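Local coordinates for protein cytosol aminopeptidase (Coxiella burnetii, PDB 3IJ3) that probably removes residues one at a time from the amino termini of peptides, as a manganese-dependent metalloaminopeptidase of the M17 family, at residues Y138-Y143 / I173-N178; V318-R323 / L339-A344; E327-D332 / D416-S421. All coordinates share one frame; numbering follows the deposited sequence.

Contact 1. Residues Y138-Y143 / I173-N178; sequences YQFNAY and IRDLIN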
loop_
_atom_site.group_PDB
_atom_site.type_symbol
_atom_site.label_atom_id
_atom_site.label_comp_id
_atom_site.label_asym_id
_atom_site.label_seq_id
_atom_site.Cartn_x
_atom_site.Cartn_y
_atom_site.Cartn_z
ATOM N N TYR A 138 12.132 -28.523 -25.652
ATOM C CA TYR A 138 11.339 -28.831 -24.477
ATOM C C TYR A 138 9.933 -28.223 -24.472
ATOM O O TYR A 138 9.752 -27.023 -24.740
ATOM C CB TYR A 138 12.091 -28.336 -23.223
ATOM C CG TYR A 138 11.368 -28.593 -21.917
ATOM C CD1 TYR A 138 11.525 -29.787 -21.227
ATOM C CD2 TYR A 138 10.541 -27.623 -21.359
ATOM C CE1 TYR A 138 10.849 -30.030 -20.037
ATOM C CE2 TYR A 138 9.875 -27.836 -20.172
ATOM C CZ TYR A 138 10.021 -29.045 -19.499
ATOM O OH TYR A 138 9.341 -29.236 -18.307
ATOM N N GLN A 139 8.964 -29.074 -24.142
ATOM C CA GLN A 139 7.573 -28.689 -23.992
ATOM C C GLN A 139 6.998 -29.413 -22.772
ATOM O O GLN A 139 7.078 -30.644 -22.678
ATOM C CB GLN A 139 6.786 -29.062 -25.252
ATOM C CG GLN A 139 7.192 -28.258 -26.461
ATOM C CD GLN A 139 6.269 -28.509 -27.653
ATOM O OE1 GLN A 139 6.236 -29.591 -28.200
ATOM N NE2 GLN A 139 5.534 -27.489 -28.052
ATOM N N PHE A 140 6.491 -28.669 -21.802
ATOM C CA PHE A 140 5.870 -29.291 -20.617
ATOM C C PHE A 140 4.415 -29.598 -21.035
ATOM O O PHE A 140 3.615 -28.678 -21.179
ATOM C CB PHE A 140 5.940 -28.346 -19.449
ATOM C CG PHE A 140 5.437 -28.937 -18.174
ATOM C CD1 PHE A 140 6.091 -30.022 -17.595
ATOM C CD2 PHE A 140 4.342 -28.385 -17.526
ATOM C CE1 PHE A 140 5.646 -30.580 -16.413
ATOM C CE2 PHE A 140 3.889 -28.920 -16.325
ATOM C CZ PHE A 140 4.533 -30.029 -15.769
ATOM N N ASN A 141 4.085 -30.877 -21.197
ATOM C CA ASN A 141 2.753 -31.275 -21.706
ATOM C C ASN A 141 1.889 -32.135 -20.790
ATOM O O ASN A 141 0.952 -32.809 -21.252
ATOM C CB ASN A 141 2.932 -31.994 -23.042
ATOM C CG ASN A 141 3.736 -33.280 -22.912
ATOM O OD1 ASN A 141 4.291 -33.576 -21.852
ATOM N ND2 ASN A 141 3.800 -34.052 -23.999
ATOM N N ALA A 142 2.170 -32.100 -19.498
ATOM C CA ALA A 142 1.404 -32.880 -18.542
ATOM C C ALA A 142 -0.051 -32.412 -18.368
ATOM O O ALA A 142 -0.889 -33.189 -17.924
ATOM C CB ALA A 142 2.110 -32.905 -17.196
ATOM N N TYR A 143 -0.346 -31.163 -18.721
ATOM C CA TYR A 143 -1.684 -30.604 -18.515
ATOM C C TYR A 143 -2.373 -30.082 -19.757
ATOM O O TYR A 143 -3.512 -29.639 -19.672
ATOM C CB TYR A 143 -1.629 -29.506 -17.436
ATOM C CG TYR A 143 -1.114 -30.044 -16.145
ATOM C CD1 TYR A 143 -1.981 -30.592 -15.212
ATOM C CD2 TYR A 143 0.241 -30.097 -15.896
ATOM C CE1 TYR A 143 -1.508 -31.128 -14.034
ATOM C CE2 TYR A 143 0.714 -30.626 -14.725
ATOM C CZ TYR A 143 -0.165 -31.154 -13.814
ATOM O OH TYR A 143 0.290 -31.688 -12.645
ATOM N N ILE A 173 14.677 -31.517 -14.056
ATOM C CA ILE A 173 14.628 -30.297 -13.237
ATOM C C ILE A 173 13.478 -29.400 -13.679
ATOM O O ILE A 173 12.686 -28.927 -12.848
ATOM C CB ILE A 173 15.979 -29.544 -13.290
ATOM C CG1 ILE A 173 17.051 -30.365 -12.579
ATOM C CG2 ILE A 173 15.888 -28.155 -12.633
ATOM C CD1 ILE A 173 18.469 -29.856 -12.758
ATOM N N ARG A 174 13.384 -29.175 -14.990
ATOM C CA ARG A 174 12.307 -28.357 -15.541
ATOM C C ARG A 174 10.954 -28.945 -15.214
ATOM O O ARG A 174 10.056 -28.215 -14.809
ATOM C CB ARG A 174 12.471 -28.186 -17.048
ATOM C CG ARG A 174 13.624 -27.268 -17.446
ATOM C CD ARG A 174 13.795 -27.285 -18.949
ATOM N NE ARG A 174 14.761 -26.295 -19.420
ATOM C CZ ARG A 174 14.998 -26.042 -20.706
ATOM N NH1 ARG A 174 14.392 -26.750 -21.649
ATOM N NH2 ARG A 174 15.883 -25.110 -21.055
ATOM N N ASP A 175 10.807 -30.265 -15.375
ATOM C CA ASP A 175 9.534 -30.950 -15.100
ATOM C C ASP A 175 9.115 -30.822 -13.632
ATOM O O ASP A 175 7.954 -30.504 -13.345
ATOM C CB ASP A 175 9.580 -32.455 -15.475
ATOM C CG ASP A 175 9.530 -32.725 -16.990
ATOM O OD1 ASP A 175 9.203 -31.828 -17.791
ATOM O OD2 ASP A 175 9.787 -33.897 -17.373
ATOM N N LEU A 176 10.051 -31.054 -12.704
ATOM C CA LEU A 176 9.727 -30.974 -11.289
ATOM C C LEU A 176 9.285 -29.556 -10.907
ATOM O O LEU A 176 8.309 -29.372 -10.194
ATOM C CB LEU A 176 10.919 -31.420 -10.435
ATOM C CG LEU A 176 11.275 -32.909 -10.552
ATOM C CD1 LEU A 176 12.617 -33.208 -9.790
ATOM C CD2 LEU A 176 10.138 -33.801 -10.034
ATOM N N ILE A 177 10.022 -28.552 -11.374
ATOM C CA ILE A 177 9.677 -27.151 -11.077
ATOM C C ILE A 177 8.335 -26.771 -11.709
ATOM O O ILE A 177 7.483 -26.160 -11.056
ATOM C CB ILE A 177 10.799 -26.195 -11.520
ATOM C CG1 ILE A 177 12.035 -26.419 -10.653
ATOM C CG2 ILE A 177 10.345 -24.687 -11.418
ATOM C CD1 ILE A 177 13.298 -25.777 -11.199
ATOM N N ASN A 178 8.151 -27.151 -12.967
ATOM C CA ASN A 178 6.898 -26.850 -13.674
ATOM C C ASN A 178 5.640 -27.533 -13.113
ATOM O O ASN A 178 4.520 -27.050 -13.320
ATOM C CB ASN A 178 7.032 -27.186 -15.163
ATOM C CG ASN A 178 7.846 -26.169 -15.939
ATOM O OD1 ASN A 178 7.841 -24.981 -15.611
ATOM N ND2 ASN A 178 8.442 -26.602 -17.040
HETATM O O HOH W 1 7.932 -32.393 -20.112
#

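Contact 2. Residues V318-R323 / L339-A344; sequences VQTRAR and LADALA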
loop_
_atom_site.group_PDB
_atom_site.type_symbol
_atom_site.label_atom_id
_atom_site.label_comp_id
_atom_site.label_asym_id
_atom_site.label_seq_id
_atom_site.Cartn_x
_atom_site.Cartn_y
_atom_site.Cartn_z
ATOM N N VAL A 318 11.887 -21.974 17.497
ATOM C CA VAL A 318 11.981 -23.290 16.902
ATOM C C VAL A 318 13.290 -23.918 17.324
ATOM O O VAL A 318 14.331 -23.267 17.282
ATOM C CB VAL A 318 11.935 -23.155 15.368
ATOM C CG1 VAL A 318 12.211 -24.475 14.678
ATOM C CG2 VAL A 318 10.561 -22.532 14.931
ATOM N N GLN A 319 13.214 -25.164 17.799
ATOM C CA GLN A 319 14.386 -25.923 18.185
ATOM C C GLN A 319 15.015 -26.449 16.899
ATOM O O GLN A 319 14.345 -26.545 15.876
ATOM C CB GLN A 319 14.003 -27.094 19.091
ATOM C CG GLN A 319 13.273 -26.686 20.392
ATOM C CD GLN A 319 14.178 -25.968 21.391
ATOM O OE1 GLN A 319 15.351 -26.295 21.512
ATOM N NE2 GLN A 319 13.619 -25.001 22.132
ATOM N N THR A 320 16.300 -26.772 16.945
ATOM C CA THR A 320 16.989 -27.297 15.761
ATOM C C THR A 320 17.777 -28.567 16.086
ATOM O O THR A 320 18.093 -28.847 17.227
ATOM C CB THR A 320 18.002 -26.276 15.173
ATOM O OG1 THR A 320 19.002 -25.990 16.150
ATOM C CG2 THR A 320 17.329 -24.968 14.721
ATOM N N ARG A 321 18.106 -29.321 15.049
ATOM C CA ARG A 321 18.906 -30.514 15.207
ATOM C C ARG A 321 20.291 -30.175 15.781
ATOM O O ARG A 321 20.875 -30.980 16.495
ATOM C CB ARG A 321 19.030 -31.235 13.875
ATOM C CG ARG A 321 19.822 -32.541 13.949
ATOM C CD ARG A 321 19.560 -33.373 12.752
ATOM N NE ARG A 321 20.220 -34.678 12.786
ATOM C CZ ARG A 321 19.797 -35.721 13.491
ATOM N NH1 ARG A 321 18.769 -35.613 14.307
ATOM N NH2 ARG A 321 20.449 -36.882 13.422
ATOM N N ALA A 322 20.790 -28.971 15.490
ATOM C CA ALA A 322 22.078 -28.503 16.005
ATOM C C ALA A 322 22.014 -28.044 17.471
ATOM O O ALA A 322 23.043 -27.695 18.058
ATOM C CB ALA A 322 22.565 -27.345 15.147
ATOM N N ARG A 323 20.804 -28.048 18.027
ATOM C CA ARG A 323 20.523 -27.624 19.404
ATOM C C ARG A 323 20.690 -26.102 19.609
ATOM O O ARG A 323 21.039 -25.651 20.715
ATOM C CB ARG A 323 21.325 -28.434 20.430
ATOM C CG ARG A 323 21.066 -29.955 20.413
ATOM C CD ARG A 323 22.139 -30.681 21.255
ATOM N NE ARG A 323 22.030 -32.143 21.275
ATOM C CZ ARG A 323 21.598 -32.857 22.317
ATOM N NH1 ARG A 323 21.544 -34.180 22.238
ATOM N NH2 ARG A 323 21.239 -32.255 23.446
ATOM N N LEU A 339 16.598 -25.778 5.889
ATOM C CA LEU A 339 17.973 -26.108 5.460
ATOM C C LEU A 339 18.919 -26.263 6.652
ATOM O O LEU A 339 19.836 -27.069 6.604
ATOM C CB LEU A 339 18.523 -25.058 4.496
ATOM C CG LEU A 339 17.936 -25.109 3.093
ATOM C CD1 LEU A 339 18.401 -23.891 2.277
ATOM C CD2 LEU A 339 18.300 -26.420 2.392
ATOM N N ALA A 340 18.707 -25.477 7.706
ATOM C CA ALA A 340 19.555 -25.547 8.913
ATOM C C ALA A 340 19.622 -26.955 9.493
ATOM O O ALA A 340 20.693 -27.408 9.912
ATOM C CB ALA A 340 19.066 -24.549 9.992
ATOM N N ASP A 341 18.485 -27.645 9.529
ATOM C CA ASP A 341 18.462 -29.020 10.013
ATOM C C ASP A 341 19.164 -29.985 9.066
ATOM O O ASP A 341 19.851 -30.900 9.516
ATOM C CB ASP A 341 17.036 -29.494 10.261
ATOM C CG ASP A 341 16.537 -29.167 11.661
ATOM O OD1 ASP A 341 17.296 -28.577 12.461
ATOM O OD2 ASP A 341 15.395 -29.576 11.973
ATOM N N ALA A 342 18.985 -29.800 7.761
ATOM C CA ALA A 342 19.638 -30.679 6.786
ATOM C C ALA A 342 21.141 -30.467 6.873
ATOM O O ALA A 342 21.909 -31.417 6.819
ATOM C CB ALA A 342 19.116 -30.403 5.347
ATOM N N LEU A 343 21.565 -29.209 6.991
ATOM C CA LEU A 343 22.996 -28.900 7.119
ATOM C C LEU A 343 23.620 -29.458 8.400
ATOM O O LEU A 343 24.751 -29.980 8.369
ATOM C CB LEU A 343 23.270 -27.385 6.986
ATOM C CG LEU A 343 23.075 -26.748 5.629
ATOM C CD1 LEU A 343 23.106 -25.210 5.765
ATOM C CD2 LEU A 343 24.087 -27.241 4.576
ATOM N N ALA A 344 22.902 -29.354 9.519
ATOM C CA ALA A 344 23.354 -29.886 10.802
ATOM C C ALA A 344 23.581 -31.392 10.670
ATOM O O ALA A 344 24.530 -31.951 11.246
ATOM C CB ALA A 344 22.323 -29.578 11.922
HETATM O O HOH W 2 19.911 -27.669 12.832
#

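Contact 3. Residues E327-D332 / D416-S421; sequences EITNTD and DLTNSS. With SO4 (sulfate ion), chain F.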
loop_
_atom_site.group_PDB
_atom_site.type_symbol
_atom_site.label_atom_id
_atom_site.label_comp_id
_atom_site.label_asym_id
_atom_site.label_seq_id
_atom_site.Cartn_x
_atom_site.Cartn_y
_atom_site.Cartn_z
ATOM N N GLU A 327 14.512 -17.763 16.771
ATOM C CA GLU A 327 13.325 -16.961 16.959
ATOM C C GLU A 327 12.826 -16.608 15.565
ATOM O O GLU A 327 13.553 -15.984 14.766
ATOM C CB GLU A 327 13.606 -15.696 17.749
ATOM C CG GLU A 327 12.305 -14.867 17.962
ATOM C CD GLU A 327 12.507 -13.576 18.725
ATOM O OE1 GLU A 327 13.660 -13.070 18.788
ATOM O OE2 GLU A 327 11.487 -13.053 19.267
ATOM N N ILE A 328 11.582 -16.948 15.278
ATOM C CA ILE A 328 11.000 -16.658 13.977
ATOM C C ILE A 328 10.513 -15.216 13.925
ATOM O O ILE A 328 9.557 -14.818 14.626
ATOM C CB ILE A 328 9.818 -17.598 13.651
ATOM C CG1 ILE A 328 10.258 -19.070 13.726
ATOM C CG2 ILE A 328 9.205 -17.249 12.249
ATOM C CD1 ILE A 328 11.483 -19.417 12.817
ATOM N N THR A 329 11.184 -14.421 13.109
ATOM C CA THR A 329 10.826 -13.018 12.904
ATOM C C THR A 329 10.158 -12.797 11.544
ATOM O O THR A 329 9.690 -11.705 11.268
ATOM C CB THR A 329 12.038 -12.081 13.076
ATOM O OG1 THR A 329 13.119 -12.537 12.286
ATOM C CG2 THR A 329 12.491 -12.069 14.540
ATOM N N ASN A 330 10.137 -13.828 10.711
ATOM C CA ASN A 330 9.482 -13.772 9.390
ATOM C C ASN A 330 9.158 -15.199 9.022
ATOM O O ASN A 330 10.071 -15.994 8.767
ATOM C CB ASN A 330 10.408 -13.134 8.359
ATOM C CG ASN A 330 9.788 -13.038 6.973
ATOM O OD1 ASN A 330 8.634 -13.438 6.744
ATOM N ND2 ASN A 330 10.562 -12.490 6.030
ATOM N N THR A 331 7.872 -15.555 8.974
ATOM C CA THR A 331 7.523 -16.944 8.643
ATOM C C THR A 331 7.825 -17.281 7.172
ATOM O O THR A 331 7.871 -18.448 6.796
ATOM C CB THR A 331 6.023 -17.245 8.905
ATOM O OG1 THR A 331 5.222 -16.429 8.051
ATOM C CG2 THR A 331 5.654 -17.008 10.356
ATOM N N ASP A 332 8.060 -16.249 6.362
ATOM C CA ASP A 332 8.339 -16.391 4.930
ATOM C C ASP A 332 9.871 -16.544 4.681
ATOM O O ASP A 332 10.293 -16.631 3.540
ATOM C CB ASP A 332 7.742 -15.214 4.183
ATOM C CG ASP A 332 7.747 -15.388 2.654
ATOM O OD1 ASP A 332 7.818 -16.512 2.156
ATOM O OD2 ASP A 332 7.654 -14.366 1.957
ATOM N N ASP A 416 18.887 -18.026 20.345
ATOM C CA ASP A 416 20.282 -17.890 19.881
ATOM C C ASP A 416 20.421 -16.929 18.685
ATOM O O ASP A 416 21.428 -16.189 18.571
ATOM C CB ASP A 416 20.886 -19.251 19.545
ATOM C CG ASP A 416 21.050 -20.125 20.761
ATOM O OD1 ASP A 416 21.492 -19.589 21.828
ATOM O OD2 ASP A 416 20.756 -21.353 20.654
ATOM N N LEU A 417 19.425 -16.941 17.800
ATOM C CA LEU A 417 19.396 -16.021 16.667
ATOM C C LEU A 417 17.998 -15.960 16.075
ATOM O O LEU A 417 17.156 -16.761 16.397
ATOM C CB LEU A 417 20.370 -16.410 15.567
ATOM C CG LEU A 417 20.102 -17.662 14.762
ATOM C CD1 LEU A 417 21.067 -17.708 13.515
ATOM C CD2 LEU A 417 20.236 -18.928 15.627
ATOM N N THR A 418 17.770 -14.963 15.249
ATOM C CA THR A 418 16.509 -14.843 14.529
ATOM C C THR A 418 16.713 -15.429 13.157
ATOM O O THR A 418 17.848 -15.688 12.755
ATOM C CB THR A 418 16.066 -13.384 14.356
ATOM O OG1 THR A 418 17.034 -12.680 13.561
ATOM C CG2 THR A 418 15.888 -12.674 15.705
ATOM N N ASN A 419 15.614 -15.656 12.427
ATOM C CA ASN A 419 15.766 -16.147 11.066
ATOM C C ASN A 419 15.768 -15.042 10.023
ATOM O O ASN A 419 16.063 -15.322 8.886
ATOM C CB ASN A 419 14.722 -17.196 10.682
ATOM C CG ASN A 419 13.351 -16.647 10.537
ATOM O OD1 ASN A 419 12.949 -15.737 11.261
ATOM N ND2 ASN A 419 12.558 -17.252 9.607
ATOM N N SER A 420 15.475 -13.803 10.379
ATOM C CA SER A 420 15.487 -12.733 9.387
ATOM C C SER A 420 15.991 -11.463 10.000
ATOM O O SER A 420 15.921 -11.280 11.220
ATOM C CB SER A 420 14.099 -12.462 8.791
ATOM O OG SER A 420 13.264 -11.896 9.789
ATOM N N SER A 421 16.439 -10.559 9.139
ATOM C CA SER A 421 17.028 -9.308 9.611
ATOM C C SER A 421 16.056 -8.201 9.913
ATOM O O SER A 421 14.856 -8.236 9.591
ATOM C CB SER A 421 18.219 -8.854 8.706
ATOM O OG SER A 421 17.913 -8.759 7.325
HETATM S S SO4 F . 16.255 -11.406 5.053
HETATM O O1 SO4 F . 14.995 -10.809 4.608
HETATM O O2 SO4 F . 16.124 -11.958 6.399
HETATM O O3 SO4 F . 16.742 -12.431 4.151
HETATM O O4 SO4 F . 17.254 -10.331 5.076
#

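Contact 1. Residues Y138-Y143 / I173-N178
The last turns of helix 157-178, the long helix that leads from the N-terminal domain of this M17 aminopeptidase into its catalytic domain, receive Y138 and F140 from the loop 138-143. The two rings lie against R174 and its neighbour D175, with N178 one turn further on. Y138 sends its ring toward the helix because CG stands anti to the backbone N (chi1 180°), and its hydroxyl ends up between two side chains one turn apart. Y138 OH donates to D175 OD1 at 2.6 Å, meeting that oxygen on its anti side, and accepts from N178 ND2 at 3.1 Å. The phenol oxygen is thus used in both directions, which fixes it against the helix. N178 is itself held in orientation, since its OD1 takes a hydrogen bond from the backbone N of G465. Over one face of the Y138 ring runs the extended R174 chain, with R174 CD 3.9 Å from the ring centroid in a CH-pi contact almost exactly on the ring normal. The guanidinium plane stands 71° from the ring and its edge meets Y138 CB; R174 NH1 donates to the carbonyl of L135, and NH2 forms a salt bridge with E466. Another subunit comes up to the loop as well, its V414 packing on F140 and its T325 hydrogen-bonding to the carbonyl of Y143. D175 OD1 has a second donor, a water 2.7 Å away that also reaches Q139 O. The F140 ring turns its edge to D175 OD1, 3.6 Å from CD1, while N178 CB sits over the middle of one face, 3.6 Å from the ring centroid.

Contact 2. Residues V318-R323 / L339-A344
T320 opens a type I beta turn, T320 to R323, which follows the short strand beginning at V317 and sets T320, R321 and A322 against D341 and A344 of helix 335-347. The methine T320 CB lies 3.6 Å from D341 OD1. Its hydroxyl is turned elsewhere, to the carbonyl of K324, while T320 O closes the turn by accepting from R323 N at 2.9 Å. R321 comes next and makes the central bond: R321 N points at D341 OD1 across 2.8 Å with an N-H...O angle of 178°. The bond is straight at the hydrogen but reaches the oxygen from above the carboxylate, 37° out of its plane. From R321 CB, 4.2 Å from A344 CB, the arginine chain runs extended, with CG anti to the backbone N (chi1 -178°). This carries the guanidinium well past D341, to salt bridges with E215 and E345 and a cation-pi contact with F216. A322 follows: its N donates at 3.1 Å to a water that in turn donates to D341 OD1 at 2.8 Å, so two successive amides of the turn are tied to one carboxylate oxygen, one directly and one through solvent. The A322 methyl, CB 3.9 Å from A344 CB, adds a small apolar patch beside the polar centre. The other oxygen, D341 OD2, accepts from A218 N at the start of helix 217-223, a position that would be expected to stabilise the negative charge. D341 therefore joins the turn to that helix, whose A218 and A221 also meet V318. Helix 335-347 has further neighbours: A340 and L343 pack on helix 427-436, and L339 and A342 lie on strand 244-252 of the large catalytic-domain sheet.

Contact 3. Residues E327-D332 / D416-S421
E327 and T418 pair as a parallel beta bridge, and the short runs E327 to N330 and L417 to S420 point within 2° of each other. E327 N donates to L417 O at 2.9 Å, in the carbonyl plane, and E327 O takes N419 N at 3.1 Å along a more bent path. Past the bridge the N419 side chain continues the pairing. N419 OD1 accepts from T329 N at 2.9 Å and weakly from N330 N, while N419 ND2 gives to N330 O at 2.9 Å, close to the amide plane. Both ends of one amide are thereby engaged with the loop, and ND2 also serves A333 O. With chi1 near 70°, N419 CG lies between its own backbone N and carbonyl carbon, which swings the amide across to this loop. N330 opens the M17 signature NTDAEGRV, and E334, a little further on, is a ligand of the lithium ion. N330 OD1 accepts from D332 N, an Asx turn that shapes the start of the signature. Alongside, T329 OG1 and S420 OG share a 2.6 Å hydrogen bond, and T329 CG2 meets T418 CG2 at 3.6 Å. T418 OG1 in turn bonds S420 O within its own segment. Outside this, a sulfate, probably from the crystallisation liquor, is bound by S421 OG to its O4 at 2.8 Å, by S421 N to its O2, and by R336 NH1.

Overall arrangement
From the N terminus, contact 1 comes first: it closes a loop holding strand 151-154 and most of helix 157-178, seating the 138-143 loop on the helix that enters the catalytic domain. It is complete before the others begin, and its centre lies about 32 and 34 Å from the centres of contacts 2 and 3. Contacts 2 and 3 cross, since 327-332 falls between 318-323 and 339-344, while 416-421 comes after both. They meet where V318 CG2 touches I328 CG1, and both reach the three-stranded sheet 317-319, 325-327 and 417-418. Contact 2 sets the turn following that sheet's edge strand on helix 335-347; contact 3 adds its last strand. Between subunits, D416 packs on R144 of a neighbouring copy.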